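Long-range contacts in 4'-phospho-dehydrooxetanocin synthase (Bacillus megaterium, PDB 5UL3), which catalyses the oxidative ring contraction of dAMP to an oxetane aldehyde in oxetanocin A biosynthesis, using cobalamin, a [4Fe-4S] cluster and S-adenosylmethionine: residues Ile133-Leu138 against Asp159-Thr164; Val123-Ile128 against Leu183-Gly188; Val155-Met160 against Ser291-Gly296. All blocks are in the same frame, centred on the assembly; numbering follows the deposited sequence.

Interaction 1. Residues Ile133-Leu138 against Asp159-Thr164; sequences IPRLNL and DMQVGT. With EDO (1,2-ethanediol), chain V.
Gln161 meets the backbone of Arg135 with both ends of its amide. Its OE1 accepts from Arg135 N at 3.0 Å, with the N-H lying above the carbonyl plane and not on a lone pair. Its NE2 gives a hydrogen to Arg135 O at 2.8 Å, and that oxygen lies close to the amide plane. The side chain reaches this far because it is extended beyond CG (chi2 -174°). On the way it passes Pro134, whose CB touches Gln161 CB at 3.8 Å.

The next shell holds the amide in place. NE2 also donates to Asp159 OD2 at 2.8 Å, on the syn lone pair of that oxygen. Asp159 OD1 accepts from the backbone N of Gln161, two residues on, at 2.8 Å: an Asx turn. The N-H comes in from above the carboxylate plane. NE2 is thus held between Arg135 O and the Asp159 carboxylate, and this fixes which end of the amide is nitrogen. A water joins the same carboxylate to the other segment: it donates to Asp159 OD2 and accepts from Asn137 N at 2.9 Å. Asn137 itself is the N-cap of helix 138-149, and its OD1 is hydrogen-bonded to Thr140 OG1.

The Arg135 side chain leaves in another direction. Its NE donates to O2 of a 1,2-ethanediol at 3.0 Å, and its NH2 is hydrogen-bonded to the cobalamin. Gln161 OE1 makes a weak hydrogen bond to the cobalamin as well. Two loops that follow neighbouring strands, 119-124 and 154-159, are therefore tied together at the cobalamin pocket of the Rossmann-fold domain.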
ATOM      1  N   ILE A 133       8.749  -4.373   9.833  1.00 52.83           N
ATOM      2  CA  ILE A 133       7.438  -4.735  10.367  1.00 46.76           C
ATOM      3  C   ILE A 133       6.564  -5.187   9.199  1.00 43.89           C
ATOM      4  O   ILE A 133       6.168  -4.347   8.377  1.00 35.11           O
ATOM      5  CB  ILE A 133       6.793  -3.566  11.121  1.00 50.24           C
ATOM      6  CG1 ILE A 133       7.695  -3.110  12.278  1.00 47.93           C
ATOM      7  CG2 ILE A 133       5.425  -3.971  11.636  1.00 42.98           C
ATOM      8  CD1 ILE A 133       7.936  -4.186  13.337  1.00 52.17           C
ATOM      9  N   PRO A 134       6.228  -6.462   9.095  1.00 40.23           N
ATOM     10  CA  PRO A 134       5.541  -6.950   7.896  1.00 35.47           C
ATOM     11  C   PRO A 134       4.071  -6.550   7.862  1.00 37.48           C
ATOM     12  O   PRO A 134       3.468  -6.172   8.866  1.00 34.64           O
ATOM     13  CB  PRO A 134       5.696  -8.469   8.005  1.00 36.91           C
ATOM     14  CG  PRO A 134       5.790  -8.724   9.472  1.00 47.38           C
ATOM     15  CD  PRO A 134       6.482  -7.531  10.075  1.00 38.31           C
ATOM     16  N   ARG A 135       3.500  -6.623   6.662  1.00 25.81           N
ATOM     17  CA  ARG A 135       2.056  -6.558   6.470  1.00 26.06           C
ATOM     18  C   ARG A 135       1.681  -7.686   5.517  1.00 25.57           C
ATOM     19  O   ARG A 135       2.461  -8.051   4.635  1.00 26.85           O
ATOM     20  CB  ARG A 135       1.585  -5.207   5.895  1.00 34.16           C
ATOM     21  CG  ARG A 135       2.139  -4.938   4.510  1.00 38.32           C
ATOM     22  CD  ARG A 135       1.804  -3.539   3.956  1.00 45.43           C
ATOM     23  NE  ARG A 135       0.549  -3.401   3.202  1.00 42.76           N
ATOM     24  CZ  ARG A 135       0.245  -4.039   2.064  1.00 49.37           C
ATOM     25  NH1 ARG A 135       1.085  -4.932   1.540  1.00 39.37           N
ATOM     26  NH2 ARG A 135      -0.926  -3.795   1.451  1.00 29.36           N
ATOM     27  N   LEU A 136       0.511  -8.261   5.742  1.00 24.26           N
ATOM     28  CA  LEU A 136       0.001  -9.317   4.869  1.00 24.44           C
ATOM     29  C   LEU A 136       0.210  -8.942   3.409  1.00 27.08           C
ATOM     30  O   LEU A 136      -0.232  -7.876   2.958  1.00 23.70           O
ATOM     31  CB  LEU A 136      -1.481  -9.533   5.161  1.00 24.84           C
ATOM     32  CG  LEU A 136      -2.204 -10.577   4.293  1.00 24.29           C
ATOM     33  CD1 LEU A 136      -1.563 -11.948   4.407  1.00 30.64           C
ATOM     34  CD2 LEU A 136      -3.673 -10.633   4.672  1.00 28.40           C
ATOM     35  N   ASN A 137       0.921  -9.786   2.666  1.00 22.97           N
ATOM     36  CA  ASN A 137       1.289  -9.428   1.300  1.00 24.86           C
ATOM     37  C   ASN A 137       0.169  -9.806   0.337  1.00 25.58           C
ATOM     38  O   ASN A 137      -0.015 -10.981   0.001  1.00 21.12           O
ATOM     39  CB  ASN A 137       2.597 -10.069   0.864  1.00 24.96           C
ATOM     40  CG  ASN A 137       3.000  -9.632  -0.543  1.00 30.31           C
ATOM     41  OD1 ASN A 137       2.966 -10.430  -1.478  1.00 25.66           O
ATOM     42  ND2 ASN A 137       3.344  -8.336  -0.707  1.00 25.60           N
ATOM     43  N   LEU A 138      -0.536  -8.798  -0.160  1.00 22.77           N
ATOM     44  CA  LEU A 138      -1.627  -9.044  -1.097  1.00 23.17           C
ATOM     45  C   LEU A 138      -1.120  -9.367  -2.493  1.00 23.16           C
ATOM     46  O   LEU A 138      -1.801 -10.078  -3.248  1.00 23.16           O
ATOM     47  CB  LEU A 138      -2.531  -7.810  -1.140  1.00 21.41           C
ATOM     48  CG  LEU A 138      -3.123  -7.425   0.228  1.00 21.02           C
ATOM     49  CD1 LEU A 138      -4.002  -6.191   0.090  1.00 23.14           C
ATOM     50  CD2 LEU A 138      -3.948  -8.589   0.818  1.00 24.06           C
ATOM     51  N   ASP A 159       7.623 -15.504   1.741  1.00 28.25           N
ATOM     52  CA  ASP A 159       7.599 -14.065   2.006  1.00 26.46           C
ATOM     53  C   ASP A 159       8.878 -13.684   2.745  1.00 27.16           C
ATOM     54  O   ASP A 159       9.060 -14.069   3.904  1.00 28.86           O
ATOM     55  CB  ASP A 159       6.372 -13.671   2.835  1.00 30.55           C
ATOM     56  CG  ASP A 159       6.141 -12.147   2.869  1.00 28.81           C
ATOM     57  OD1 ASP A 159       7.061 -11.384   2.502  1.00 31.00           O
ATOM     58  OD2 ASP A 159       5.023 -11.712   3.237  1.00 36.07           O
ATOM     59  N   MET A 160       9.753 -12.932   2.072  1.00 25.25           N
ATOM     60  CA  MET A 160      10.951 -12.410   2.731  1.00 25.52           C
ATOM     61  C   MET A 160      10.636 -11.429   3.850  1.00 29.49           C
ATOM     62  O   MET A 160      11.530 -11.135   4.654  1.00 31.48           O
ATOM     63  CB  MET A 160      11.862 -11.729   1.714  1.00 24.57           C
ATOM     64  CG  MET A 160      12.473 -12.698   0.713  1.00 28.64           C
ATOM     65  SD  MET A 160      13.663 -11.870  -0.335  1.00 29.91           S
ATOM     66  CE  MET A 160      15.038 -11.678   0.834  1.00 33.30           C
ATOM     67  N   GLN A 161       9.399 -10.925   3.948  1.00 28.92           N
ATOM     68  CA  GLN A 161       9.076 -10.013   5.045  1.00 31.11           C
ATOM     69  C   GLN A 161       9.273 -10.665   6.399  1.00 33.23           C
ATOM     70  O   GLN A 161       9.557  -9.969   7.380  1.00 35.32           O
ATOM     71  CB  GLN A 161       7.636  -9.536   4.970  1.00 32.57           C
ATOM     72  CG  GLN A 161       7.301  -8.576   3.866  1.00 28.67           C
ATOM     73  CD  GLN A 161       5.870  -8.096   4.047  1.00 34.38           C
ATOM     74  OE1 GLN A 161       5.631  -6.995   4.533  1.00 30.41           O
ATOM     75  NE2 GLN A 161       4.915  -8.952   3.723  1.00 32.34           N
ATOM     76  N   VAL A 162       9.070 -11.970   6.497  1.00 30.27           N
ATOM     77  CA  VAL A 162       9.157 -12.658   7.779  1.00 30.15           C
ATOM     78  C   VAL A 162      10.534 -13.298   7.971  1.00 36.08           C
ATOM     79  O   VAL A 162      10.679 -14.230   8.763  1.00 34.12           O
ATOM     80  CB  VAL A 162       8.020 -13.684   7.966  1.00 37.83           C
ATOM     81  CG1 VAL A 162       6.647 -12.980   7.969  1.00 32.11           C
ATOM     82  CG2 VAL A 162       8.063 -14.789   6.899  1.00 32.51           C
ATOM     83  N   GLY A 163      11.538 -12.821   7.240  1.00 31.64           N
ATOM     84  CA  GLY A 163      12.915 -13.179   7.480  1.00 35.55           C
ATOM     85  C   GLY A 163      13.494 -14.255   6.594  1.00 37.23           C
ATOM     86  O   GLY A 163      14.687 -14.550   6.720  1.00 34.32           O
ATOM     87  N   THR A 164      12.705 -14.850   5.703  1.00 30.40           N
ATOM     88  CA  THR A 164      13.227 -15.889   4.822  1.00 29.84           C
ATOM     89  C   THR A 164      14.352 -15.333   3.959  1.00 30.50           C
ATOM     90  O   THR A 164      14.179 -14.331   3.262  1.00 33.24           O
ATOM     91  CB  THR A 164      12.100 -16.449   3.938  1.00 26.68           C
ATOM     92  OG1 THR A 164      10.966 -16.755   4.764  1.00 29.00           O
ATOM     93  CG2 THR A 164      12.572 -17.725   3.232  1.00 29.53           C
TER
HETATM   94  C1  EDO V 821       0.279  -0.962   6.865  1.00 51.12           C
HETATM   95  O1  EDO V 821       1.422  -1.208   7.699  1.00 61.29           O
HETATM   96  C2  EDO V 821       0.727  -0.519   5.473  1.00 42.55           C
HETATM   97  O2  EDO V 821      -0.287  -0.845   4.518  1.00 47.69           O
HETATM   98  O   HOH W   1       2.266 -12.165   3.545  1.00 27.61           O

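Interaction 2. Residues Val123-Ile128 against Leu183-Gly188; sequences VNLCVI and LSVNFG
Val123 and Leu183 are paired on adjacent parallel strands, 119-124 and 180-184, of the Rossmann-type sheet in the cobalamin domain. Asn124 and Ser184 form the next pair. Ser184 N donates to Val123 O at 2.9 Å in a nearly straight bond (173°). The same carbonyl oxygen also takes a CA-H contact from Leu183. Past these pairs the two chains run on as loops.

Leu125 lies where the strand gives way to loop. Its CB sits 3.7 Å from Ser184 O. CG comes closest to that oxygen, at 3.4 Å, because it is set beside its own backbone N and anti to the carbonyl carbon (chi1 -49°). CD1 passes the oxygen more loosely and goes on to touch Val185 CG2 at 4.2 Å. Beyond this pair the leucine packs on helix 190-205, against Ala193 and Ile196.

Val123 and Leu183 run alongside each other on one face of the sheet, with Leu183 CD2 packed on Val123 CB at 3.7 Å. Asn124 and Ser184 are on the other face. Asn124 ND2 is hydrogen-bonded to Asp159 OD1. Ser184 OG is hydrogen-bonded to the cobalamin and to Asn217 ND2, so this end of the strand forms part of the cofactor pocket. A water bridges Asn124 OD1 and Asn186 ND2 weakly. Farther along, Val127 CG2 rests on Gly188 O at 3.9 Å.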
ATOM      1  N   VAL A 123       6.984 -15.745  -4.611  1.00 26.23           N
ATOM      2  CA  VAL A 123       7.935 -15.228  -3.629  1.00 27.29           C
ATOM      3  C   VAL A 123       7.776 -13.713  -3.546  1.00 25.10           C
ATOM      4  O   VAL A 123       7.958 -13.012  -4.552  1.00 24.97           O
ATOM      5  CB  VAL A 123       9.377 -15.590  -4.010  1.00 25.16           C
ATOM      6  CG1 VAL A 123      10.350 -15.177  -2.884  1.00 29.96           C
ATOM      7  CG2 VAL A 123       9.496 -17.086  -4.312  1.00 26.97           C
ATOM      8  N   ASN A 124       7.433 -13.210  -2.360  1.00 25.19           N
ATOM      9  CA  ASN A 124       7.429 -11.769  -2.116  1.00 23.95           C
ATOM     10  C   ASN A 124       8.811 -11.344  -1.627  1.00 25.48           C
ATOM     11  O   ASN A 124       9.264 -11.828  -0.585  1.00 25.97           O
ATOM     12  CB  ASN A 124       6.383 -11.377  -1.071  1.00 25.56           C
ATOM     13  CG  ASN A 124       6.377  -9.871  -0.812  1.00 31.42           C
ATOM     14  OD1 ASN A 124       6.497  -9.092  -1.753  1.00 29.63           O
ATOM     15  ND2 ASN A 124       6.275  -9.466   0.452  1.00 29.80           N
ATOM     16  N   LEU A 125       9.473 -10.450  -2.362  1.00 26.21           N
ATOM     17  CA  LEU A 125      10.777  -9.971  -1.918  1.00 30.80           C
ATOM     18  C   LEU A 125      10.620  -8.872  -0.873  1.00 36.26           C
ATOM     19  O   LEU A 125       9.577  -8.224  -0.762  1.00 29.22           O
ATOM     20  CB  LEU A 125      11.614  -9.456  -3.095  1.00 26.76           C
ATOM     21  CG  LEU A 125      11.714 -10.372  -4.309  1.00 30.52           C
ATOM     22  CD1 LEU A 125      12.750  -9.857  -5.300  1.00 29.97           C
ATOM     23  CD2 LEU A 125      11.992 -11.814  -3.904  1.00 33.22           C
ATOM     24  N   CYS A 126      11.684  -8.669  -0.092  1.00 29.19           N
ATOM     25  CA  CYS A 126      11.690  -7.653   0.952  1.00 31.18           C
ATOM     26  C   CYS A 126      13.134  -7.365   1.330  1.00 32.07           C
ATOM     27  O   CYS A 126      13.909  -8.299   1.556  1.00 33.65           O
ATOM     28  CB  CYS A 126      10.917  -8.110   2.198  1.00 30.83           C
ATOM     29  SG  CYS A 126      10.733  -6.798   3.489  1.00 36.82           S
ATOM     30  N   VAL A 127      13.488  -6.085   1.383  1.00 33.10           N
ATOM     31  CA  VAL A 127      14.739  -5.653   2.002  1.00 33.59           C
ATOM     32  C   VAL A 127      14.396  -5.403   3.466  1.00 39.23           C
ATOM     33  O   VAL A 127      13.866  -4.348   3.816  1.00 41.81           O
ATOM     34  CB  VAL A 127      15.314  -4.413   1.317  1.00 38.77           C
ATOM     35  CG1 VAL A 127      16.660  -4.029   1.931  1.00 39.96           C
ATOM     36  CG2 VAL A 127      15.461  -4.650  -0.179  1.00 40.28           C
ATOM     37  N   ILE A 128      14.640  -6.401   4.321  1.00 36.39           N
ATOM     38  CA  ILE A 128      14.109  -6.326   5.679  1.00 45.80           C
ATOM     39  C   ILE A 128      14.775  -5.230   6.502  1.00 51.85           C
ATOM     40  O   ILE A 128      14.209  -4.803   7.517  1.00 49.10           O
ATOM     41  CB  ILE A 128      14.221  -7.677   6.412  1.00 45.68           C
ATOM     42  CG1 ILE A 128      15.621  -8.270   6.261  1.00 51.57           C
ATOM     43  CG2 ILE A 128      13.149  -8.645   5.922  1.00 44.62           C
ATOM     44  CD1 ILE A 128      15.755  -9.626   6.923  1.00 54.73           C
ATOM     45  N   LEU A 183       8.347 -14.132  -8.892  1.00 26.66           N
ATOM     46  CA  LEU A 183       8.847 -13.158  -7.930  1.00 25.51           C
ATOM     47  C   LEU A 183       8.067 -11.856  -8.065  1.00 22.93           C
ATOM     48  O   LEU A 183       7.891 -11.348  -9.177  1.00 24.48           O
ATOM     49  CB  LEU A 183      10.337 -12.864  -8.136  1.00 27.14           C
ATOM     50  CG  LEU A 183      11.310 -14.022  -8.351  1.00 26.13           C
ATOM     51  CD1 LEU A 183      12.746 -13.453  -8.428  1.00 29.20           C
ATOM     52  CD2 LEU A 183      11.169 -15.063  -7.222  1.00 25.39           C
ATOM     53  N   SER A 184       7.631 -11.312  -6.933  1.00 26.62           N
ATOM     54  CA  SER A 184       7.070  -9.962  -6.886  1.00 25.01           C
ATOM     55  C   SER A 184       8.208  -8.983  -6.589  1.00 25.72           C
ATOM     56  O   SER A 184       8.841  -9.070  -5.528  1.00 27.69           O
ATOM     57  CB  SER A 184       5.976  -9.888  -5.819  1.00 28.97           C
ATOM     58  OG  SER A 184       5.242  -8.674  -5.908  1.00 25.27           O
ATOM     59  N   VAL A 185       8.472  -8.068  -7.519  1.00 24.58           N
ATOM     60  CA  VAL A 185       9.663  -7.219  -7.499  1.00 26.22           C
ATOM     61  C   VAL A 185       9.194  -5.774  -7.358  1.00 26.98           C
ATOM     62  O   VAL A 185       8.594  -5.216  -8.284  1.00 29.65           O
ATOM     63  CB  VAL A 185      10.520  -7.388  -8.763  1.00 29.87           C
ATOM     64  CG1 VAL A 185      11.754  -6.485  -8.687  1.00 31.20           C
ATOM     65  CG2 VAL A 185      10.927  -8.846  -8.949  1.00 33.52           C
ATOM     66  N   ASN A 186       9.467  -5.174  -6.209  1.00 29.46           N
ATOM     67  CA  ASN A 186       8.996  -3.849  -5.852  1.00 29.56           C
ATOM     68  C   ASN A 186      10.160  -2.865  -5.836  1.00 34.87           C
ATOM     69  O   ASN A 186      11.316  -3.246  -6.034  1.00 31.55           O
ATOM     70  CB  ASN A 186       8.298  -3.896  -4.496  1.00 26.52           C
ATOM     71  CG  ASN A 186       7.069  -3.039  -4.468  1.00 37.17           C
ATOM     72  OD1 ASN A 186       7.036  -1.979  -5.093  1.00 32.93           O
ATOM     73  ND2 ASN A 186       6.034  -3.503  -3.787  1.00 41.98           N
ATOM     74  N   PHE A 187       9.828  -1.584  -5.614  1.00 27.25           N
ATOM     75  CA  PHE A 187      10.832  -0.527  -5.490  1.00 28.72           C
ATOM     76  C   PHE A 187      11.986  -0.954  -4.596  1.00 27.88           C
ATOM     77  O   PHE A 187      11.779  -1.455  -3.487  1.00 32.47           O
ATOM     78  CB  PHE A 187      10.200   0.743  -4.910  1.00 32.35           C
ATOM     79  CG  PHE A 187       9.210   1.403  -5.823  1.00 30.04           C
ATOM     80  CD1 PHE A 187       9.646   2.192  -6.881  1.00 37.41           C
ATOM     81  CD2 PHE A 187       7.846   1.248  -5.625  1.00 37.34           C
ATOM     82  CE1 PHE A 187       8.742   2.805  -7.731  1.00 37.82           C
ATOM     83  CE2 PHE A 187       6.930   1.875  -6.479  1.00 31.96           C
ATOM     84  CZ  PHE A 187       7.386   2.651  -7.525  1.00 35.95           C
ATOM     85  N   GLY A 188      13.205  -0.725  -5.080  1.00 33.06           N
ATOM     86  CA  GLY A 188      14.403  -0.986  -4.305  1.00 33.51           C
ATOM     87  C   GLY A 188      14.850  -2.428  -4.280  1.00 37.70           C
ATOM     88  O   GLY A 188      15.822  -2.745  -3.579  1.00 36.68           O
TER
HETATM   89  O   HOH W   2       4.621  -6.519  -3.000  1.00 44.30           O

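Interaction 3. Residues Val155-Met160 against Ser291-Gly296; sequences VELIDM and SLDILG
Leu157 and Ile294 have the most surface buried here, and they pack strand 154-159 against the turn that leads into helix 295-300. CD1 of Leu157 does most of the touching on its side. It meets Ser291 CB at 3.7 Å and lies against the Asp293 carboxylate, with Asp293 CG 3.9 Å from Leu157 CD1. The leucine and aspartate side chains cross at about a right angle.

Ile294 comes in from the turn with two branches. Its CD1 rests on the backbone of the strand, 3.7 Å from Leu157 O, and also lies near Leu157 CB. Its CG2 packs on Asp159 CB at 3.8 Å, beside the carboxylate. CG2 is anti to the backbone N of Ile294 and CD1 is bent back (chi2 -64°), which places one methyl on Leu157 and the other on Asp159, two residues along the strand.

No direct hydrogen bond joins the segments. A water links them instead: it donates to Asp293 OD2 at 2.7 Å and accepts from Leu157 N. Asp293 OD2 also makes a salt bridge to Arg148 of helix 138-149, and Ser291 OG is hydrogen-bonded to Ser144 of that helix. A type I turn from Leu292 to Leu295, closed by Leu295 N to Leu292 O, carries Asp293 and Ile294 at its middle positions. The arrangement covers one face of the edge strand 154-159 of the Rossmann-type sheet with the turn that leads into helix 295-300.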
ATOM      1  N   VAL A 155      -0.364 -23.898  -4.794  1.00 21.09           N
ATOM      2  CA  VAL A 155       0.410 -22.669  -4.685  1.00 22.34           C
ATOM      3  C   VAL A 155       1.189 -22.713  -3.380  1.00 22.43           C
ATOM      4  O   VAL A 155       0.626 -23.025  -2.328  1.00 26.09           O
ATOM      5  CB  VAL A 155      -0.483 -21.413  -4.745  1.00 23.55           C
ATOM      6  CG1 VAL A 155       0.374 -20.130  -4.720  1.00 20.20           C
ATOM      7  CG2 VAL A 155      -1.367 -21.433  -5.997  1.00 23.49           C
ATOM      8  N   GLU A 156       2.474 -22.395  -3.458  1.00 23.13           N
ATOM      9  CA  GLU A 156       3.325 -22.231  -2.283  1.00 26.01           C
ATOM     10  C   GLU A 156       3.721 -20.765  -2.192  1.00 23.59           C
ATOM     11  O   GLU A 156       4.103 -20.166  -3.198  1.00 24.91           O
ATOM     12  CB  GLU A 156       4.564 -23.123  -2.372  1.00 26.30           C
ATOM     13  CG  GLU A 156       5.714 -22.707  -1.447  1.00 40.03           C
ATOM     14  CD  GLU A 156       6.042 -23.750  -0.387  1.00 63.33           C
ATOM     15  OE1 GLU A 156       5.411 -24.831  -0.408  1.00 70.10           O
ATOM     16  OE2 GLU A 156       6.929 -23.488   0.463  1.00 58.32           O
ATOM     17  N   LEU A 157       3.616 -20.194  -0.989  1.00 25.29           N
ATOM     18  CA  LEU A 157       3.920 -18.788  -0.743  1.00 22.09           C
ATOM     19  C   LEU A 157       5.190 -18.687   0.088  1.00 24.80           C
ATOM     20  O   LEU A 157       5.322 -19.373   1.111  1.00 26.16           O
ATOM     21  CB  LEU A 157       2.774 -18.099  -0.003  1.00 22.79           C
ATOM     22  CG  LEU A 157       1.489 -17.910  -0.833  1.00 20.68           C
ATOM     23  CD1 LEU A 157       0.345 -17.463   0.063  1.00 29.68           C
ATOM     24  CD2 LEU A 157       1.786 -16.868  -1.909  1.00 26.95           C
ATOM     25  N   ILE A 158       6.109 -17.839  -0.359  1.00 24.08           N
ATOM     26  CA  ILE A 158       7.323 -17.508   0.375  1.00 27.49           C
ATOM     27  C   ILE A 158       7.364 -15.994   0.519  1.00 29.47           C
ATOM     28  O   ILE A 158       7.168 -15.274  -0.469  1.00 27.80           O
ATOM     29  CB  ILE A 158       8.586 -18.007  -0.350  1.00 25.87           C
ATOM     30  CG1 ILE A 158       8.510 -19.515  -0.610  1.00 28.91           C
ATOM     31  CG2 ILE A 158       9.834 -17.679   0.496  1.00 26.27           C
ATOM     32  CD1 ILE A 158       9.659 -20.018  -1.465  1.00 32.38           C
ATOM     33  N   ASP A 159       7.623 -15.504   1.741  1.00 28.25           N
ATOM     34  CA  ASP A 159       7.599 -14.065   2.006  1.00 26.46           C
ATOM     35  C   ASP A 159       8.878 -13.684   2.745  1.00 27.16           C
ATOM     36  O   ASP A 159       9.060 -14.069   3.904  1.00 28.86           O
ATOM     37  CB  ASP A 159       6.372 -13.671   2.835  1.00 30.55           C
ATOM     38  CG  ASP A 159       6.141 -12.147   2.869  1.00 28.81           C
ATOM     39  OD1 ASP A 159       7.061 -11.384   2.502  1.00 31.00           O
ATOM     40  OD2 ASP A 159       5.023 -11.712   3.237  1.00 36.07           O
ATOM     41  N   MET A 160       9.753 -12.932   2.072  1.00 25.25           N
ATOM     42  CA  MET A 160      10.951 -12.410   2.731  1.00 25.52           C
ATOM     43  C   MET A 160      10.636 -11.429   3.850  1.00 29.49           C
ATOM     44  O   MET A 160      11.530 -11.135   4.654  1.00 31.48           O
ATOM     45  CB  MET A 160      11.862 -11.729   1.714  1.00 24.57           C
ATOM     46  CG  MET A 160      12.473 -12.698   0.713  1.00 28.64           C
ATOM     47  SD  MET A 160      13.663 -11.870  -0.335  1.00 29.91           S
ATOM     48  CE  MET A 160      15.038 -11.678   0.834  1.00 33.30           C
ATOM     49  N   SER A 291      -4.753 -15.317   0.438  1.00 20.90           N
ATOM     50  CA  SER A 291      -4.303 -16.512   1.142  1.00 23.79           C
ATOM     51  C   SER A 291      -3.614 -16.102   2.439  1.00 28.70           C
ATOM     52  O   SER A 291      -2.909 -15.093   2.488  1.00 22.76           O
ATOM     53  CB  SER A 291      -3.349 -17.321   0.260  1.00 23.10           C
ATOM     54  OG  SER A 291      -4.061 -17.831  -0.878  1.00 22.67           O
ATOM     55  N   LEU A 292      -3.804 -16.896   3.491  1.00 24.03           N
ATOM     56  CA  LEU A 292      -3.332 -16.508   4.823  1.00 26.89           C
ATOM     57  C   LEU A 292      -2.192 -17.392   5.332  1.00 29.15           C
ATOM     58  O   LEU A 292      -1.884 -17.368   6.536  1.00 24.54           O
ATOM     59  CB  LEU A 292      -4.499 -16.500   5.812  1.00 23.14           C
ATOM     60  CG  LEU A 292      -5.632 -15.537   5.430  1.00 25.36           C
ATOM     61  CD1 LEU A 292      -6.839 -15.681   6.350  1.00 26.18           C
ATOM     62  CD2 LEU A 292      -5.141 -14.088   5.424  1.00 27.39           C
ATOM     63  N   ASP A 293      -1.518 -18.111   4.423  1.00 24.96           N
ATOM     64  CA  ASP A 293      -0.414 -19.011   4.778  1.00 25.53           C
ATOM     65  C   ASP A 293       0.643 -18.339   5.658  1.00 29.33           C
ATOM     66  O   ASP A 293       1.223 -18.979   6.546  1.00 28.38           O
ATOM     67  CB  ASP A 293       0.284 -19.523   3.518  1.00 25.68           C
ATOM     68  CG  ASP A 293      -0.656 -20.269   2.563  1.00 26.70           C
ATOM     69  OD1 ASP A 293      -1.873 -19.999   2.558  1.00 27.18           O
ATOM     70  OD2 ASP A 293      -0.140 -21.123   1.822  1.00 27.22           O
ATOM     71  N   ILE A 294       0.951 -17.068   5.383  1.00 28.20           N
ATOM     72  CA  ILE A 294       2.046 -16.369   6.060  1.00 23.08           C
ATOM     73  C   ILE A 294       1.590 -15.673   7.333  1.00 24.72           C
ATOM     74  O   ILE A 294       2.429 -15.154   8.086  1.00 27.18           O
ATOM     75  CB  ILE A 294       2.692 -15.357   5.086  1.00 24.35           C
ATOM     76  CG1 ILE A 294       2.967 -16.007   3.726  1.00 31.65           C
ATOM     77  CG2 ILE A 294       4.026 -14.814   5.618  1.00 26.37           C
ATOM     78  CD1 ILE A 294       3.983 -17.153   3.762  1.00 31.34           C
ATOM     79  N   LEU A 295       0.292 -15.686   7.626  1.00 22.12           N
ATOM     80  CA  LEU A 295      -0.244 -14.830   8.677  1.00 25.42           C
ATOM     81  C   LEU A 295       0.365 -15.162  10.042  1.00 30.89           C
ATOM     82  O   LEU A 295       0.722 -14.251  10.805  1.00 27.10           O
ATOM     83  CB  LEU A 295      -1.768 -14.947   8.715  1.00 24.69           C
ATOM     84  CG  LEU A 295      -2.415 -13.955   9.686  1.00 28.91           C
ATOM     85  CD1 LEU A 295      -2.047 -12.526   9.291  1.00 28.07           C
ATOM     86  CD2 LEU A 295      -3.928 -14.133   9.753  1.00 28.42           C
ATOM     87  N   GLY A 296       0.498 -16.455  10.361  1.00 26.69           N
ATOM     88  CA  GLY A 296       1.110 -16.842  11.633  1.00 31.69           C
ATOM     89  C   GLY A 296       2.487 -16.239  11.839  1.00 32.57           C
ATOM     90  O   GLY A 296       2.791 -15.714  12.914  1.00 31.88           O
TER
HETATM   91  O   HOH W   3       2.416 -21.771   1.254  1.00 28.50           O

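Interactions 1, 2 and 3 meet round the ends of strands 119-124 and 154-159, which are neighbours in one parallel part of the sheet. Interactions 1 and 2 have centres about 9 Å apart, and Met160 N lies 2.9 Å from Asn124 O, a probable hydrogen bond. Interactions 1 and 3 share Asp159 and Met160, and Val162 CG1 touches Ile294 CG2 at 4.0 Å. Interactions 2 and 3 are farther apart, about 14 Å between centres, but Asn124 N is 2.8 Å from Ile158 O. Arg135 and Ser184 bring interactions 1 and 2 to the cobalamin. Interaction 3 is set farther back from it, with the nearest atoms of the Asp159 side chain and the cofactor about 7 Å apart.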